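Local coordinates for putative cell adhesion protein (Bacteroides fragilis, PDB 4H40) that is probably a fimbrillin-like subunit of a cell-surface pilus of this gut bacterium, with a likely part in adhesion, at residues B[21-26]-B[49-54]; B[117-122]-B[172-177]; B[204-209]-B[267-272]; B[236-241]-B[253-258]. One frame throughout, in Å; residues are numbered along the deposited sequence.

Interaction 1: residues B[21-26]-B[49-54]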
loop_
_atom_site.group_PDB
_atom_site.type_symbol
_atom_site.label_atom_id
_atom_site.label_comp_id
_atom_site.label_asym_id
_atom_site.label_seq_id
_atom_site.Cartn_x
_atom_site.Cartn_y
_atom_site.Cartn_z
ATOM N N GLY B 21 -21.007 -31.046 -0.759
ATOM C CA GLY B 21 -21.733 -29.785 -0.809
ATOM C C GLY B 21 -20.927 -28.642 -1.380
ATOM O O GLY B 21 -21.430 -27.522 -1.475
ATOM N N GLY B 22 -19.684 -28.933 -1.756
ATOM C CA GLY B 22 -18.753 -27.984 -2.346
ATOM C C GLY B 22 -18.058 -27.096 -1.340
ATOM O O GLY B 22 -18.015 -27.409 -0.146
ATOM N N TYR B 23 -17.465 -26.004 -1.826
ATOM C CA TYR B 23 -16.816 -25.068 -0.931
ATOM C C TYR B 23 -16.941 -23.633 -1.443
ATOM O O TYR B 23 -17.156 -23.397 -2.634
ATOM C CB TYR B 23 -15.340 -25.440 -0.665
ATOM C CG TYR B 23 -14.364 -25.104 -1.771
ATOM C CD1 TYR B 23 -14.178 -25.963 -2.847
ATOM C CD2 TYR B 23 -13.547 -23.988 -1.684
ATOM C CE1 TYR B 23 -13.212 -25.709 -3.821
ATOM C CE2 TYR B 23 -12.592 -23.709 -2.661
ATOM C CZ TYR B 23 -12.436 -24.565 -3.740
ATOM O OH TYR B 23 -11.493 -24.284 -4.708
ATOM N N TYR B 24 -16.850 -22.680 -0.505
ATOM C CA TYR B 24 -16.816 -21.268 -0.814
ATOM C C TYR B 24 -15.352 -20.902 -0.913
ATOM O O TYR B 24 -14.616 -21.055 0.079
ATOM C CB TYR B 24 -17.536 -20.438 0.252
ATOM C CG TYR B 24 -19.036 -20.560 0.232
ATOM C CD1 TYR B 24 -19.801 -19.839 -0.682
ATOM C CD2 TYR B 24 -19.703 -21.351 1.167
ATOM C CE1 TYR B 24 -21.188 -19.913 -0.679
ATOM C CE2 TYR B 24 -21.093 -21.438 1.177
ATOM C CZ TYR B 24 -21.833 -20.723 0.243
ATOM O OH TYR B 24 -23.206 -20.795 0.239
ATOM N N PRO B 25 -14.863 -20.538 -2.116
ATOM C CA PRO B 25 -13.434 -20.213 -2.247
ATOM C C PRO B 25 -13.079 -18.879 -1.597
ATOM O O PRO B 25 -13.936 -18.020 -1.374
ATOM C CB PRO B 25 -13.242 -20.153 -3.763
ATOM C CG PRO B 25 -14.565 -19.722 -4.268
ATOM C CD PRO B 25 -15.573 -20.368 -3.400
ATOM N N SER B 26 -11.807 -18.702 -1.327
ATOM C CA SER B 26 -11.256 -17.482 -0.759
ATOM C C SER B 26 -11.487 -16.279 -1.714
ATOM O O SER B 26 -11.327 -16.445 -2.929
ATOM C CB SER B 26 -9.770 -17.700 -0.517
ATOM O OG SER B 26 -9.203 -16.530 0.035
ATOM N N PHE B 49 -17.832 -23.679 -5.400
ATOM C CA PHE B 49 -16.994 -24.477 -6.277
ATOM C C PHE B 49 -17.086 -25.928 -5.871
ATOM O O PHE B 49 -17.478 -26.218 -4.744
ATOM C CB PHE B 49 -15.540 -24.005 -6.204
ATOM C CG PHE B 49 -15.212 -22.710 -6.908
ATOM C CD1 PHE B 49 -16.213 -21.938 -7.489
ATOM C CD2 PHE B 49 -13.903 -22.238 -6.955
ATOM C CE1 PHE B 49 -15.917 -20.713 -8.088
ATOM C CE2 PHE B 49 -13.602 -21.023 -7.589
ATOM C CZ PHE B 49 -14.615 -20.267 -8.153
ATOM N N LEU B 50 -16.729 -26.851 -6.786
ATOM C CA LEU B 50 -16.706 -28.276 -6.461
ATOM C C LEU B 50 -15.478 -28.533 -5.650
ATOM O O LEU B 50 -14.460 -27.885 -5.916
ATOM C CB LEU B 50 -16.666 -29.156 -7.717
ATOM C CG LEU B 50 -17.745 -29.042 -8.770
ATOM C CD1 LEU B 50 -17.384 -29.913 -9.948
ATOM C CD2 LEU B 50 -19.094 -29.469 -8.233
ATOM N N LEU B 51 -15.532 -29.487 -4.698
ATOM C CA LEU B 51 -14.354 -29.863 -3.918
ATOM C C LEU B 51 -13.295 -30.332 -4.903
ATOM O O LEU B 51 -13.639 -31.003 -5.875
ATOM C CB LEU B 51 -14.700 -30.954 -2.885
ATOM C CG LEU B 51 -15.783 -30.601 -1.858
ATOM C CD1 LEU B 51 -16.172 -31.810 -1.017
ATOM C CD2 LEU B 51 -15.343 -29.451 -0.960
ATOM N N GLU B 52 -12.050 -29.915 -4.731
ATOM C CA GLU B 52 -10.987 -30.250 -5.686
ATOM C C GLU B 52 -10.712 -31.766 -5.738
ATOM O O GLU B 52 -10.689 -32.448 -4.715
ATOM C CB GLU B 52 -9.689 -29.461 -5.407
ATOM C CG GLU B 52 -9.830 -27.938 -5.516
ATOM C CD GLU B 52 -10.386 -27.369 -6.816
ATOM O OE1 GLU B 52 -10.008 -27.882 -7.896
ATOM O OE2 GLU B 52 -11.188 -26.403 -6.757
ATOM N N ASP B 53 -10.594 -32.290 -6.956
ATOM C CA ASP B 53 -10.316 -33.696 -7.210
ATOM C C ASP B 53 -9.020 -34.110 -6.492
ATOM O O ASP B 53 -8.014 -33.400 -6.598
ATOM C CB ASP B 53 -10.211 -33.917 -8.730
ATOM C CG ASP B 53 -10.217 -35.360 -9.169
ATOM O OD1 ASP B 53 -9.152 -36.002 -9.101
ATOM O OD2 ASP B 53 -11.268 -35.829 -9.648
ATOM N N GLY B 54 -9.082 -35.210 -5.735
ATOM C CA GLY B 54 -7.941 -35.746 -4.998
ATOM C C GLY B 54 -7.817 -35.261 -3.568
ATOM O O GLY B 54 -6.996 -35.778 -2.805
#
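Tyr23 and Phe49 meet as a single antiparallel bridge, a hydrogen-bonded pair in which each backbone N-H reaches the other residue's carbonyl: Tyr23 N to Phe49 O and Phe49 N to Tyr23 O are both 2.9 Å. The two segments run almost perpendicular to each other, end-to-end directions 99° apart, and the side chains do the rest of the joining. With CG held between the backbone N and the carbonyl carbon (chi1 77°), the Tyr23 ring is laid along 49-52. Phe49 CB sits over one of its faces, 4.2 Å from the centroid, while the carbonyl O of Leu50 comes in at the edge, near the ring plane. At the far end the Tyr23 hydroxyl OH donates to Glu52 OE2 at 3.0 Å. That oxygen is met on its anti side, somewhat out of the carboxylate plane, and ring and carboxylate stand 81° apart; a bend at chi2 curls the glutamate back to make the bond. In fold terms, this is where the loop before strand 56-62 lies against the short strand 23-24, whose other backbone partner is Ile177 at the start of strand 177-190, in a fimbrillin-like protein of the transthyretin clan. Pro25 covers the next ring: its CG stands over the centre of one face of Phe49, 3.7 Å from the centroid, a CH-pi contact with the two side chains crossing at about a right angle. At the opposite end of the contact Leu51 turns its CD2 methyl onto the Gly22 peptide, 3.5 Å from Gly22 O and 4.0 Å from Tyr23 CB.

Interaction 2: residues B[117-122]-B[172-177]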
loop_
_atom_site.group_PDB
_atom_site.type_symbol
_atom_site.label_atom_id
_atom_site.label_comp_id
_atom_site.label_asym_id
_atom_site.label_seq_id
_atom_site.Cartn_x
_atom_site.Cartn_y
_atom_site.Cartn_z
ATOM N N PHE B 117 -22.867 -33.173 12.802
ATOM C CA PHE B 117 -21.664 -33.518 12.064
ATOM C C PHE B 117 -20.958 -32.272 11.554
ATOM O O PHE B 117 -21.586 -31.275 11.188
ATOM C CB PHE B 117 -21.919 -34.555 10.932
ATOM C CG PHE B 117 -22.834 -34.124 9.809
ATOM C CD1 PHE B 117 -24.209 -34.282 9.912
ATOM C CD2 PHE B 117 -22.317 -33.575 8.638
ATOM C CE1 PHE B 117 -25.061 -33.850 8.882
ATOM C CE2 PHE B 117 -23.170 -33.151 7.601
ATOM C CZ PHE B 117 -24.537 -33.298 7.729
ATOM N N ARG B 118 -19.626 -32.335 11.587
ATOM C CA ARG B 118 -18.724 -31.291 11.111
ATOM C C ARG B 118 -17.803 -31.887 10.061
ATOM O O ARG B 118 -17.614 -33.111 10.017
ATOM C CB ARG B 118 -17.917 -30.661 12.260
ATOM C CG ARG B 118 -18.774 -30.066 13.352
ATOM C CD ARG B 118 -18.039 -28.996 14.110
ATOM N NE ARG B 118 -18.966 -27.918 14.431
ATOM C CZ ARG B 118 -18.752 -26.633 14.187
ATOM N NH1 ARG B 118 -17.602 -26.229 13.673
ATOM N NH2 ARG B 118 -19.673 -25.739 14.482
ATOM N N ILE B 119 -17.267 -31.025 9.186
ATOM C CA ILE B 119 -16.371 -31.420 8.098
ATOM C C ILE B 119 -15.095 -30.634 8.199
ATOM O O ILE B 119 -15.113 -29.461 8.576
ATOM C CB ILE B 119 -16.997 -31.233 6.666
ATOM C CG1 ILE B 119 -18.528 -31.461 6.580
ATOM C CG2 ILE B 119 -16.202 -31.967 5.567
ATOM C CD1 ILE B 119 -18.990 -32.835 6.802
ATOM N N LEU B 120 -13.999 -31.283 7.804
ATOM C CA LEU B 120 -12.645 -30.744 7.695
ATOM C C LEU B 120 -12.056 -31.209 6.384
ATOM O O LEU B 120 -12.294 -32.355 5.981
ATOM C CB LEU B 120 -11.753 -31.212 8.855
ATOM C CG LEU B 120 -12.153 -30.810 10.248
ATOM C CD1 LEU B 120 -11.679 -31.818 11.222
ATOM C CD2 LEU B 120 -11.613 -29.444 10.621
ATOM N N SER B 121 -11.278 -30.349 5.728
ATOM C CA SER B 121 -10.579 -30.709 4.496
ATOM C C SER B 121 -9.280 -29.916 4.433
ATOM O O SER B 121 -9.338 -28.680 4.475
ATOM C CB SER B 121 -11.439 -30.489 3.256
ATOM O OG SER B 121 -10.742 -30.929 2.104
ATOM N N PRO B 122 -8.094 -30.573 4.444
ATOM C CA PRO B 122 -7.831 -32.034 4.416
ATOM C C PRO B 122 -8.370 -32.800 5.629
ATOM O O PRO B 122 -8.646 -32.198 6.672
ATOM C CB PRO B 122 -6.295 -32.111 4.381
ATOM C CG PRO B 122 -5.863 -30.806 3.798
ATOM C CD PRO B 122 -6.826 -29.817 4.385
ATOM N N LEU B 172 -26.373 -38.691 3.145
ATOM C CA LEU B 172 -25.987 -37.585 4.010
ATOM C C LEU B 172 -25.582 -36.403 3.141
ATOM O O LEU B 172 -24.511 -36.416 2.540
ATOM C CB LEU B 172 -24.835 -38.026 4.933
ATOM C CG LEU B 172 -24.336 -37.020 5.965
ATOM C CD1 LEU B 172 -25.203 -37.024 7.178
ATOM C CD2 LEU B 172 -22.944 -37.358 6.388
ATOM N N TYR B 173 -26.458 -35.403 3.034
ATOM C CA TYR B 173 -26.172 -34.216 2.228
ATOM C C TYR B 173 -25.301 -33.246 3.048
ATOM O O TYR B 173 -25.726 -32.734 4.101
ATOM C CB TYR B 173 -27.474 -33.563 1.719
ATOM C CG TYR B 173 -28.180 -34.391 0.667
ATOM C CD1 TYR B 173 -27.786 -34.341 -0.669
ATOM C CD2 TYR B 173 -29.240 -35.229 1.005
ATOM C CE1 TYR B 173 -28.424 -35.111 -1.643
ATOM C CE2 TYR B 173 -29.891 -36.001 0.039
ATOM C CZ TYR B 173 -29.477 -35.943 -1.286
ATOM O OH TYR B 173 -30.103 -36.698 -2.261
ATOM N N LEU B 174 -24.057 -33.046 2.576
ATOM C CA LEU B 174 -23.089 -32.209 3.258
ATOM C C LEU B 174 -23.294 -30.762 2.925
ATOM O O LEU B 174 -23.496 -30.436 1.752
ATOM C CB LEU B 174 -21.641 -32.602 2.922
ATOM C CG LEU B 174 -21.165 -34.009 3.247
ATOM C CD1 LEU B 174 -19.688 -34.059 3.196
ATOM C CD2 LEU B 174 -21.604 -34.451 4.608
ATOM N N PRO B 175 -23.215 -29.859 3.929
ATOM C CA PRO B 175 -23.292 -28.433 3.611
ATOM C C PRO B 175 -21.966 -27.949 2.979
ATOM O O PRO B 175 -20.946 -28.641 3.113
ATOM C CB PRO B 175 -23.555 -27.776 4.975
ATOM C CG PRO B 175 -23.577 -28.906 5.996
ATOM C CD PRO B 175 -22.936 -30.071 5.365
ATOM N N PRO B 176 -21.926 -26.816 2.246
ATOM C CA PRO B 176 -20.630 -26.365 1.721
ATOM C C PRO B 176 -19.681 -25.989 2.877
ATOM O O PRO B 176 -20.131 -25.715 3.995
ATOM C CB PRO B 176 -20.988 -25.165 0.842
ATOM C CG PRO B 176 -22.305 -24.689 1.333
ATOM C CD PRO B 176 -23.013 -25.857 1.942
ATOM N N ILE B 177 -18.359 -26.054 2.625
ATOM C CA ILE B 177 -17.342 -25.717 3.621
ATOM C C ILE B 177 -16.614 -24.431 3.162
ATOM O O ILE B 177 -16.777 -23.983 2.038
ATOM C CB ILE B 177 -16.412 -26.924 3.948
ATOM C CG1 ILE B 177 -15.696 -27.496 2.691
ATOM C CG2 ILE B 177 -17.189 -28.010 4.721
ATOM C CD1 ILE B 177 -14.840 -28.806 2.928
#
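Phe117 pushes its ring into a pocket of Leu172, Leu174 and Pro175, part of the apolar core between beta layers in this fimbrillin-like, transthyretin-clan fold. Strand 113-121 supplies one side; the other is the end of strand 169-173 and the extended, proline-containing link leading into strand 177-190. Leu172 CD1 lies over one face of the ring, offset toward its rim, 4.0 Å from the centroid and 26° off the normal, and the two side chains slide past each other in opposite directions. Leu174 CD2 and Pro175 CD both approach CE2 obliquely, at 3.6 Å and 3.8 Å from Phe117 CE2. The same Leu174 CD2 also reaches Ile119 CD1, at 3.8 Å, so one methyl touches two neighbours on the same side of the strand, themselves in contact where Ile119 CD1 meets the edge of the Phe117 ring. Farther along, Ile119 and Ile177 cross at about a right angle, with the CG2 methyl of Ile177 against Ile119 CB.

Outward from this shell, Val155 backs both Phe117 and Leu172, and Leu59 touches both Ile119 and Leu172. Leu141 lies against Ser121 and Ile177. Ser121 OG is hydrogen-bonded to Thr56 O, while its CB faces Ile177. Ile177 has CG1 between its backbone N and carbonyl carbon (chi1 57°) and an extended chi2; its CD1 thereby ends 3.8 Å from Ser121 CB.

Interaction 3: residues B[204-209]-B[267-272]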
loop_
_atom_site.group_PDB
_atom_site.type_symbol
_atom_site.label_atom_id
_atom_site.label_comp_id
_atom_site.label_asym_id
_atom_site.label_seq_id
_atom_site.Cartn_x
_atom_site.Cartn_y
_atom_site.Cartn_z
ATOM N N ILE B 204 9.901 -17.378 -1.306
ATOM C CA ILE B 204 9.289 -16.205 -0.668
ATOM C C ILE B 204 9.050 -16.505 0.814
ATOM O O ILE B 204 8.318 -17.440 1.151
ATOM C CB ILE B 204 7.980 -15.798 -1.407
ATOM C CG1 ILE B 204 8.284 -15.373 -2.849
ATOM C CG2 ILE B 204 7.203 -14.702 -0.624
ATOM C CD1 ILE B 204 7.162 -15.476 -3.726
ATOM N N GLU B 205 9.697 -15.727 1.687
ATOM C CA GLU B 205 9.560 -15.864 3.129
ATOM C C GLU B 205 8.759 -14.678 3.708
ATOM O O GLU B 205 9.135 -13.513 3.559
ATOM C CB GLU B 205 10.922 -16.004 3.796
ATOM C CG GLU B 205 10.808 -16.316 5.277
ATOM C CD GLU B 205 12.062 -16.881 5.910
ATOM O OE1 GLU B 205 13.161 -16.320 5.681
ATOM O OE2 GLU B 205 11.939 -17.879 6.658
ATOM N N ILE B 206 7.615 -15.017 4.300
ATOM C CA ILE B 206 6.695 -14.128 4.981
ATOM C C ILE B 206 7.051 -14.246 6.483
ATOM O O ILE B 206 7.178 -15.348 6.998
ATOM C CB ILE B 206 5.238 -14.514 4.622
ATOM C CG1 ILE B 206 5.051 -14.565 3.077
ATOM C CG2 ILE B 206 4.216 -13.575 5.289
ATOM C CD1 ILE B 206 3.725 -15.038 2.603
ATOM N N SER B 207 7.309 -13.114 7.139
ATOM C CA SER B 207 7.736 -13.029 8.540
ATOM C C SER B 207 6.876 -12.054 9.326
ATOM O O SER B 207 6.366 -11.089 8.757
ATOM C CB SER B 207 9.193 -12.572 8.611
ATOM O OG SER B 207 10.114 -13.633 8.417
ATOM N N GLY B 208 6.758 -12.301 10.626
ATOM C CA GLY B 208 5.992 -11.467 11.544
ATOM C C GLY B 208 4.517 -11.791 11.559
ATOM O O GLY B 208 3.675 -10.900 11.703
ATOM N N ILE B 209 4.193 -13.074 11.406
ATOM C CA ILE B 209 2.805 -13.520 11.373
ATOM C C ILE B 209 2.475 -14.278 12.694
ATOM O O ILE B 209 3.347 -14.411 13.557
ATOM C CB ILE B 209 2.524 -14.334 10.080
ATOM C CG1 ILE B 209 3.723 -15.252 9.704
ATOM C CG2 ILE B 209 2.191 -13.385 8.966
ATOM C CD1 ILE B 209 3.389 -16.469 8.893
ATOM N N ILE B 267 4.694 -6.869 8.682
ATOM C CA ILE B 267 4.834 -8.190 8.083
ATOM C C ILE B 267 5.858 -7.997 6.956
ATOM O O ILE B 267 5.568 -7.239 6.029
ATOM C CB ILE B 267 3.472 -8.795 7.595
ATOM C CG1 ILE B 267 2.589 -9.207 8.795
ATOM C CG2 ILE B 267 3.708 -10.005 6.660
ATOM C CD1 ILE B 267 1.125 -9.379 8.473
ATOM N N SER B 268 7.061 -8.597 7.067
ATOM C CA SER B 268 8.051 -8.524 5.998
ATOM C C SER B 268 7.861 -9.718 5.056
ATOM O O SER B 268 7.501 -10.822 5.482
ATOM C CB SER B 268 9.476 -8.458 6.529
ATOM O OG SER B 268 10.103 -9.722 6.635
ATOM N N VAL B 269 8.055 -9.457 3.765
ATOM C CA VAL B 269 7.952 -10.406 2.670
ATOM C C VAL B 269 9.290 -10.353 1.904
ATOM O O VAL B 269 9.587 -9.347 1.261
ATOM C CB VAL B 269 6.723 -10.124 1.762
ATOM C CG1 VAL B 269 6.706 -11.056 0.560
ATOM C CG2 VAL B 269 5.424 -10.268 2.535
ATOM N N LEU B 270 10.106 -11.422 2.016
ATOM C CA LEU B 270 11.378 -11.501 1.301
ATOM C C LEU B 270 11.263 -12.398 0.080
ATOM O O LEU B 270 11.042 -13.591 0.223
ATOM C CB LEU B 270 12.492 -12.039 2.194
ATOM C CG LEU B 270 13.180 -11.126 3.148
ATOM C CD1 LEU B 270 14.230 -11.911 3.889
ATOM C CD2 LEU B 270 13.848 -9.991 2.429
ATOM N N LEU B 271 11.480 -11.840 -1.101
ATOM C CA LEU B 271 11.423 -12.588 -2.340
ATOM C C LEU B 271 12.829 -12.877 -2.792
ATOM O O LEU B 271 13.593 -11.952 -3.016
ATOM C CB LEU B 271 10.647 -11.800 -3.411
ATOM C CG LEU B 271 9.202 -11.436 -3.059
ATOM C CD1 LEU B 271 9.127 -10.073 -2.378
ATOM C CD2 LEU B 271 8.341 -11.433 -4.262
ATOM N N ASN B 272 13.196 -14.166 -2.851
ATOM C CA ASN B 272 14.499 -14.648 -3.300
ATOM C C ASN B 272 14.311 -15.179 -4.694
ATOM O O ASN B 272 13.690 -16.235 -4.882
ATOM C CB ASN B 272 15.035 -15.701 -2.351
ATOM C CG ASN B 272 15.133 -15.214 -0.935
ATOM O OD1 ASN B 272 16.087 -14.557 -0.565
ATOM N ND2 ASN B 272 14.136 -15.509 -0.129
HETATM O O HOH W 1 14.653 -15.758 3.226
#
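Two central neighbours of a four-stranded antiparallel sheet, strands 197-207 and 266-275, pair here in regular register, their axes 4.7 Å apart and their directions 169° from one another. Glu205 and Leu270 form a hydrogen-bonded pair, Leu270 N to Glu205 O being 2.8 Å and nearly straight at 173°. At Ser207 and Ser268 the ladder is less even: Ser207 N reaches Ser268 O at 2.8 Å, but the return bond from Ser268 N to Ser207 O is weak. Ile206-Val269, between them, and Ile204-Leu271, beyond Glu205-Leu270, are non-hydrogen-bonded pairs whose side chains share the buried face. Ile204 and Leu271 lie side by side pointing the same way, CG1 to CG 4.0 Å, while Ile204 and Val269 cross obliquely, with Ile204 CG2 3.9 Å from Val269 CG1. Ile206 CG2 meets Ile267 CG2 at 3.9 Å.

The other face is mixed: Leu270 lies among Glu205, Ser207 and Ser268. A water donates to Glu205 OE1 and is weakly bonded by Asn272 ND2; OE2 of the glutamate is salt-bridged to Arg239. Strand 237-240 flanks one side of the pair and strand 278-287 the other, while Met184, Phe186 and Val188 of strand 177-190 pack beneath the isoleucine-valine-leucine face.

Interaction 4: residues B[236-241]-B[253-258]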
loop_
_atom_site.group_PDB
_atom_site.type_symbol
_atom_site.label_atom_id
_atom_site.label_comp_id
_atom_site.label_asym_id
_atom_site.label_seq_id
_atom_site.Cartn_x
_atom_site.Cartn_y
_atom_site.Cartn_z
ATOM N N ALA B 236 7.592 -15.766 14.156
ATOM C CA ALA B 236 6.754 -16.644 13.326
ATOM C C ALA B 236 6.878 -16.289 11.867
ATOM O O ALA B 236 6.764 -15.124 11.480
ATOM C CB ALA B 236 5.304 -16.595 13.758
ATOM N N SER B 237 7.135 -17.311 11.053
ATOM C CA SER B 237 7.334 -17.156 9.613
ATOM C C SER B 237 6.830 -18.365 8.805
ATOM O O SER B 237 6.565 -19.442 9.360
ATOM C CB SER B 237 8.818 -16.910 9.315
ATOM O OG SER B 237 9.574 -18.102 9.169
ATOM N N VAL B 238 6.730 -18.172 7.482
ATOM C CA VAL B 238 6.343 -19.220 6.540
ATOM C C VAL B 238 7.141 -19.018 5.213
ATOM O O VAL B 238 7.436 -17.885 4.834
ATOM C CB VAL B 238 4.806 -19.346 6.341
ATOM C CG1 VAL B 238 4.205 -18.146 5.628
ATOM C CG2 VAL B 238 4.473 -20.626 5.608
ATOM N N ARG B 239 7.552 -20.125 4.575
ATOM C CA ARG B 239 8.290 -20.075 3.328
ATOM C C ARG B 239 7.490 -20.696 2.165
ATOM O O ARG B 239 6.942 -21.794 2.303
ATOM C CB ARG B 239 9.627 -20.787 3.499
ATOM C CG ARG B 239 10.575 -20.599 2.333
ATOM C CD ARG B 239 11.905 -21.313 2.497
ATOM N NE ARG B 239 12.636 -20.983 3.731
ATOM C CZ ARG B 239 13.366 -19.884 3.925
ATOM N NH1 ARG B 239 13.438 -18.945 2.983
ATOM N NH2 ARG B 239 14.007 -19.700 5.069
ATOM N N ILE B 240 7.384 -19.969 1.043
ATOM C CA ILE B 240 6.756 -20.456 -0.195
ATOM C C ILE B 240 7.924 -20.848 -1.068
ATOM O O ILE B 240 8.769 -20.004 -1.340
ATOM C CB ILE B 240 5.801 -19.449 -0.898
ATOM C CG1 ILE B 240 4.840 -18.719 0.094
ATOM C CG2 ILE B 240 5.038 -20.159 -2.009
ATOM C CD1 ILE B 240 4.067 -17.509 -0.543
ATOM N N THR B 241 8.044 -22.124 -1.418
ATOM C CA THR B 241 9.157 -22.613 -2.224
ATOM C C THR B 241 8.692 -22.904 -3.650
ATOM O O THR B 241 9.514 -22.947 -4.570
ATOM C CB THR B 241 9.800 -23.860 -1.569
ATOM O OG1 THR B 241 8.780 -24.730 -1.073
ATOM C CG2 THR B 241 10.734 -23.499 -0.432
ATOM N N ALA B 253 2.909 -17.377 -6.617
ATOM C CA ALA B 253 3.156 -18.097 -5.373
ATOM C C ALA B 253 2.065 -17.744 -4.382
ATOM O O ALA B 253 1.635 -16.598 -4.335
ATOM C CB ALA B 253 4.533 -17.759 -4.825
ATOM N N HIS B 254 1.548 -18.727 -3.666
ATOM C CA HIS B 254 0.517 -18.505 -2.658
ATOM C C HIS B 254 0.747 -19.387 -1.434
ATOM O O HIS B 254 1.489 -20.364 -1.484
ATOM C CB HIS B 254 -0.899 -18.707 -3.221
ATOM C CG HIS B 254 -1.190 -20.099 -3.678
ATOM N ND1 HIS B 254 -1.968 -20.952 -2.928
ATOM C CD2 HIS B 254 -0.809 -20.739 -4.803
ATOM C CE1 HIS B 254 -2.045 -22.074 -3.619
ATOM N NE2 HIS B 254 -1.346 -21.999 -4.740
ATOM N N THR B 255 0.150 -18.998 -0.324
ATOM C CA THR B 255 0.235 -19.743 0.917
ATOM C C THR B 255 -0.886 -19.344 1.830
ATOM O O THR B 255 -1.452 -18.246 1.692
ATOM C CB THR B 255 1.602 -19.545 1.611
ATOM O OG1 THR B 255 1.814 -20.621 2.495
ATOM C CG2 THR B 255 1.733 -18.228 2.352
ATOM N N GLY B 256 -1.168 -20.235 2.778
ATOM C CA GLY B 256 -2.142 -19.983 3.818
ATOM C C GLY B 256 -1.418 -19.311 4.956
ATOM O O GLY B 256 -0.237 -19.592 5.192
ATOM N N VAL B 257 -2.101 -18.404 5.641
ATOM C CA VAL B 257 -1.581 -17.746 6.830
ATOM C C VAL B 257 -2.725 -17.715 7.835
ATOM O O VAL B 257 -3.885 -17.572 7.453
ATOM C CB VAL B 257 -0.893 -16.352 6.620
ATOM C CG1 VAL B 257 0.360 -16.481 5.764
ATOM C CG2 VAL B 257 -1.834 -15.332 6.015
ATOM N N LEU B 258 -2.411 -17.912 9.096
ATOM C CA LEU B 258 -3.433 -17.907 10.127
ATOM C C LEU B 258 -3.971 -16.498 10.328
ATOM O O LEU B 258 -3.166 -15.567 10.217
ATOM C CB LEU B 258 -2.849 -18.417 11.457
ATOM C CG LEU B 258 -2.364 -19.850 11.530
ATOM C CD1 LEU B 258 -1.676 -20.077 12.869
ATOM C CD2 LEU B 258 -3.510 -20.828 11.370
HETATM O O HOH W 2 4.153 -22.174 2.315
#
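Apolar packing carries most of this contact, and Ile240 is at its centre, crossing Thr255 obliquely. Its CG1 lies 3.7 Å from Thr255 CB, and CD1 goes on to the Thr255 methyl CG2 at 3.8 Å. The other branch, CG2, points anti to the Ile240 backbone N (chi1 -44° for CG1) and touches both Ala253 CB, 3.7 Å from Ile240 CG2, and the carbonyl O of His254. One isoleucine thus spans Ala253 and Thr255, two side chains on the same side of their strand, with its two branches. Val238, two residues earlier on the same side of its strand, reaches toward Thr255 tip to tip. Val238 and Val257 cross at about a right angle, their CG1 atoms 4.2 Å apart.

The polar link is indirect. A water donates to Arg239 O at 2.8 Å and also lies 2.8 Å from Thr255 OG1, joining an edge-strand carbonyl to a threonine whose methyl is turned to Ile240. The threonine hydroxyl is anti to its own backbone N (chi1 -159°), which puts OG1 on the water's side and CG2 on the isoleucine's.

Around the contact, Phe186 backs Ile240, and Ile206 touches both Val238 and Thr255. The strand axes of 237-240 and 253-257 are 7.6 Å apart at their closest and 151° apart in direction, too far for direct pairing: this is face-to-face packing of two beta layers, as in a beta sandwich, consistent with the transthyretin-clan fold.

In the fold
Interactions 1 and 2 lie on one side of the chain's centre and interactions 3 and 4 on the other. Interaction 1 is the more exposed, mixing backbone bonds, ring packing and a tyrosine-carboxylate bond; interaction 2, whose Ile177 bonds by backbone to Gly22 and Tyr24, is purely apolar across its segments. Interactions 3 and 4, with centres about 8 Å apart, share neighbouring strands 197-207 and 237-240: interaction 3 is a backbone ladder within a sheet, interaction 4 side-chain packing between layers with one water bridge. Ile204 and Ile206 join the two, their backbones bonded to those of Ile240 and Val238 respectively. Interactions 2, 3 and 4 are buried, interaction 1 only partly so.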